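Local coordinates for crispr-associated protein Cas5, dvulg subtype (Xanthomonas oryzae pv. oryzae, PDB 3VZI) that probably cleaves CRISPR precursor RNA as a Cas5d endoribonuclease of the CRISPR-mediated microbial immune system, at residues V60-C65 with L111-Y116. Sequence-based numbering, arbitrary orientation.
Sequences VLKPIC and LREVGY
Lys62 lays its side chain across the backbone at Glu113 and Val114. CB sits 3.5 Å from Glu113 O, and CG passes the same oxygen more loosely. CD lies 3.4 Å from Glu113 O and more loosely near the carbonyl carbon of Val114. The side chain bends at chi3 (96°), and CE stays 3.3 Å from Glu113 O. NZ reaches Val114 O through a water, which accepts from NZ at 3.0 Å and donates to Val114 O. Direct backbone bonds hold both ends of the contact. Leu61 N donates to Gly115 O at 2.8 Å. Arg112 N donates to Cys65 O at 3.0 Å. Cys65 O takes a CA-H...O contact from Leu111 CA at 3.4 Å. The segments link two sheets. Val60 and Tyr116 form an antiparallel, non-hydrogen-bonded pair in the five-stranded sheet, consistent with the RRM-like fold of Cas5 proteins. The polypeptide bends at Glu113, and Arg112 lies on strand 108-112 of the neighbouring mixed sheet; its NE makes a salt bridge to Glu67 OE1. Two more waters connect Pro63 O to Glu113 O and to Arg112 O. Ile64 CG2 meets Leu111 CD2 at 4.0 Å, the two side chains lying alongside.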
ATOM      1  N   VAL A  60      -1.087   0.620  12.396  1.00 41.07           N
ATOM      2  CA  VAL A  60      -1.689  -0.658  12.005  1.00 41.20           C
ATOM      3  C   VAL A  60      -2.824  -0.920  12.994  1.00 44.36           C
ATOM      4  O   VAL A  60      -2.627  -0.880  14.225  1.00 47.34           O
ATOM      5  CB  VAL A  60      -0.609  -1.754  11.990  1.00 41.58           C
ATOM      6  CG1 VAL A  60      -1.123  -3.124  11.537  1.00 37.84           C
ATOM      7  CG2 VAL A  60       0.538  -1.280  11.121  1.00 40.16           C
ATOM      8  N   LEU A  61      -4.028  -1.118  12.473  1.00 43.87           N
ATOM      9  CA  LEU A  61      -5.142  -1.373  13.346  1.00 42.69           C
ATOM     10  C   LEU A  61      -5.409  -2.834  13.601  1.00 46.50           C
ATOM     11  O   LEU A  61      -5.857  -3.177  14.704  1.00 53.35           O
ATOM     12  CB  LEU A  61      -6.386  -0.664  12.882  1.00 42.18           C
ATOM     13  CG  LEU A  61      -6.309   0.870  12.891  1.00 41.21           C
ATOM     14  CD1 LEU A  61      -7.499   1.409  12.124  1.00 42.98           C
ATOM     15  CD2 LEU A  61      -6.242   1.539  14.259  1.00 40.73           C
ATOM     16  N   LYS A  62      -5.113  -3.705  12.635  1.00 46.96           N
ATOM     17  CA  LYS A  62      -5.475  -5.120  12.771  1.00 48.58           C
ATOM     18  C   LYS A  62      -4.298  -6.078  12.711  1.00 50.73           C
ATOM     19  O   LYS A  62      -3.267  -5.753  12.136  1.00 53.91           O
ATOM     20  CB  LYS A  62      -6.579  -5.471  11.773  1.00 53.33           C
ATOM     21  CG  LYS A  62      -7.943  -4.896  12.199  1.00 57.16           C
ATOM     22  CD  LYS A  62      -8.939  -4.773  11.069  1.00 59.50           C
ATOM     23  CE  LYS A  62      -9.855  -5.992  11.028  1.00 64.52           C
ATOM     24  NZ  LYS A  62     -11.077  -5.698  10.218  1.00 66.37           N
ATOM     25  N   PRO A  63      -4.419  -7.263  13.346  1.00 55.36           N
ATOM     26  CA  PRO A  63      -3.288  -8.230  13.339  1.00 52.55           C
ATOM     27  C   PRO A  63      -2.859  -8.634  11.944  1.00 52.90           C
ATOM     28  O   PRO A  63      -3.687  -8.796  11.045  1.00 54.96           O
ATOM     29  CB  PRO A  63      -3.856  -9.452  14.059  1.00 50.21           C
ATOM     30  CG  PRO A  63      -4.892  -8.901  14.955  1.00 53.50           C
ATOM     31  CD  PRO A  63      -5.503  -7.711  14.246  1.00 53.65           C
ATOM     32  N   ILE A  64      -1.556  -8.805  11.796  1.00 52.86           N
ATOM     33  CA  ILE A  64      -0.928  -9.202  10.556  1.00 50.30           C
ATOM     34  C   ILE A  64      -1.176 -10.681  10.288  1.00 54.08           C
ATOM     35  O   ILE A  64      -0.585 -11.505  10.949  1.00 56.39           O
ATOM     36  CB  ILE A  64       0.562  -8.900  10.669  1.00 46.56           C
ATOM     37  CG1 ILE A  64       0.748  -7.386  10.758  1.00 46.46           C
ATOM     38  CG2 ILE A  64       1.309  -9.432   9.471  1.00 49.97           C
ATOM     39  CD1 ILE A  64       2.018  -6.928  11.434  1.00 44.55           C
ATOM     40  N   CYS A  65      -2.070 -11.005   9.344  1.00 56.99           N
ATOM     41  CA  CYS A  65      -2.359 -12.391   8.941  1.00 59.62           C
ATOM     42  C   CYS A  65      -2.253 -12.533   7.441  1.00 58.77           C
ATOM     43  O   CYS A  65      -2.652 -11.641   6.715  1.00 60.43           O
ATOM     44  CB  CYS A  65      -3.775 -12.828   9.318  1.00 67.10           C
ATOM     45  SG  CYS A  65      -4.466 -12.056  10.785  1.00 83.88           S
ATOM     46  N   LEU A 111      -2.169  -9.992   2.556  1.00 50.28           N
ATOM     47  CA  LEU A 111      -2.661  -9.659   3.899  1.00 48.41           C
ATOM     48  C   LEU A 111      -4.175  -9.817   3.895  1.00 50.44           C
ATOM     49  O   LEU A 111      -4.838  -9.525   2.881  1.00 50.53           O
ATOM     50  CB  LEU A 111      -2.295  -8.223   4.293  1.00 45.30           C
ATOM     51  CG  LEU A 111      -0.825  -7.885   4.578  1.00 42.50           C
ATOM     52  CD1 LEU A 111      -0.565  -6.397   4.390  1.00 38.04           C
ATOM     53  CD2 LEU A 111      -0.340  -8.381   5.958  1.00 41.02           C
ATOM     54  N   ARG A 112      -4.718 -10.310   5.001  1.00 50.77           N
ATOM     55  CA  ARG A 112      -6.151 -10.521   5.118  1.00 55.97           C
ATOM     56  C   ARG A 112      -6.706  -9.457   6.098  1.00 55.85           C
ATOM     57  O   ARG A 112      -5.960  -8.956   6.926  1.00 57.46           O
ATOM     58  CB  ARG A 112      -6.398 -11.987   5.519  1.00 60.33           C
ATOM     59  CG  ARG A 112      -7.668 -12.299   6.303  1.00 68.16           C
ATOM     60  CD  ARG A 112      -8.077 -13.782   6.227  1.00 76.48           C
ATOM     61  NE  ARG A 112      -8.951 -14.113   5.074  1.00 83.77           N
ATOM     62  CZ  ARG A 112      -9.799 -13.275   4.451  1.00 79.29           C
ATOM     63  NH1 ARG A 112      -9.946 -12.021   4.848  1.00 76.56           N
ATOM     64  NH2 ARG A 112     -10.517 -13.695   3.421  1.00 80.14           N
ATOM     65  N   GLU A 113      -7.967  -9.054   5.948  1.00 58.05           N
ATOM     66  CA  GLU A 113      -8.651  -8.125   6.875  1.00 60.49           C
ATOM     67  C   GLU A 113      -7.807  -6.990   7.529  1.00 58.44           C
ATOM     68  O   GLU A 113      -7.641  -6.935   8.759  1.00 58.20           O
ATOM     69  CB  GLU A 113      -9.423  -8.928   7.935  1.00 66.60           C
ATOM     70  CG  GLU A 113     -10.874  -9.224   7.528  1.00 76.78           C
ATOM     71  CD  GLU A 113     -11.476 -10.465   8.198  1.00 87.34           C
ATOM     72  OE1 GLU A 113     -10.722 -11.320   8.729  1.00 89.15           O
ATOM     73  OE2 GLU A 113     -12.722 -10.606   8.182  1.00 93.48           O
ATOM     74  N   VAL A 114      -7.290  -6.083   6.703  1.00 54.13           N
ATOM     75  CA  VAL A 114      -6.411  -5.013   7.186  1.00 49.00           C
ATOM     76  C   VAL A 114      -7.142  -3.702   7.436  1.00 50.71           C
ATOM     77  O   VAL A 114      -8.275  -3.515   6.952  1.00 55.42           O
ATOM     78  CB  VAL A 114      -5.246  -4.726   6.225  1.00 44.74           C
ATOM     79  CG1 VAL A 114      -4.489  -6.017   5.921  1.00 44.59           C
ATOM     80  CG2 VAL A 114      -5.738  -3.999   4.970  1.00 43.12           C
ATOM     81  N   GLY A 115      -6.489  -2.807   8.189  1.00 46.79           N
ATOM     82  CA  GLY A 115      -6.954  -1.425   8.374  1.00 43.81           C
ATOM     83  C   GLY A 115      -5.868  -0.538   8.969  1.00 41.90           C
ATOM     84  O   GLY A 115      -5.309  -0.843  10.013  1.00 42.05           O
ATOM     85  N   TYR A 116      -5.536   0.555   8.309  1.00 39.31           N
ATOM     86  CA  TYR A 116      -4.525   1.432   8.851  1.00 37.85           C
ATOM     87  C   TYR A 116      -5.094   2.821   9.002  1.00 38.99           C
ATOM     88  O   TYR A 116      -6.148   3.109   8.420  1.00 39.10           O
ATOM     89  CB  TYR A 116      -3.317   1.493   7.921  1.00 37.07           C
ATOM     90  CG  TYR A 116      -2.934   0.159   7.347  1.00 36.00           C
ATOM     91  CD1 TYR A 116      -2.021  -0.661   7.998  1.00 36.12           C
ATOM     92  CD2 TYR A 116      -3.498  -0.288   6.167  1.00 36.49           C
ATOM     93  CE1 TYR A 116      -1.680  -1.893   7.487  1.00 35.81           C
ATOM     94  CE2 TYR A 116      -3.154  -1.508   5.639  1.00 36.48           C
ATOM     95  CZ  TYR A 116      -2.250  -2.300   6.302  1.00 36.50           C
ATOM     96  OH  TYR A 116      -1.929  -3.529   5.782  1.00 40.27           O
TER
HETATM   97  O   HOH W   1     -11.173  -4.550   7.408  1.00 63.21           O
HETATM   98  O   HOH W   2      -6.302  -8.836  10.772  1.00 55.87           O
HETATM   99  O   HOH W   3      -3.487  -8.296   8.643  1.00 60.84           O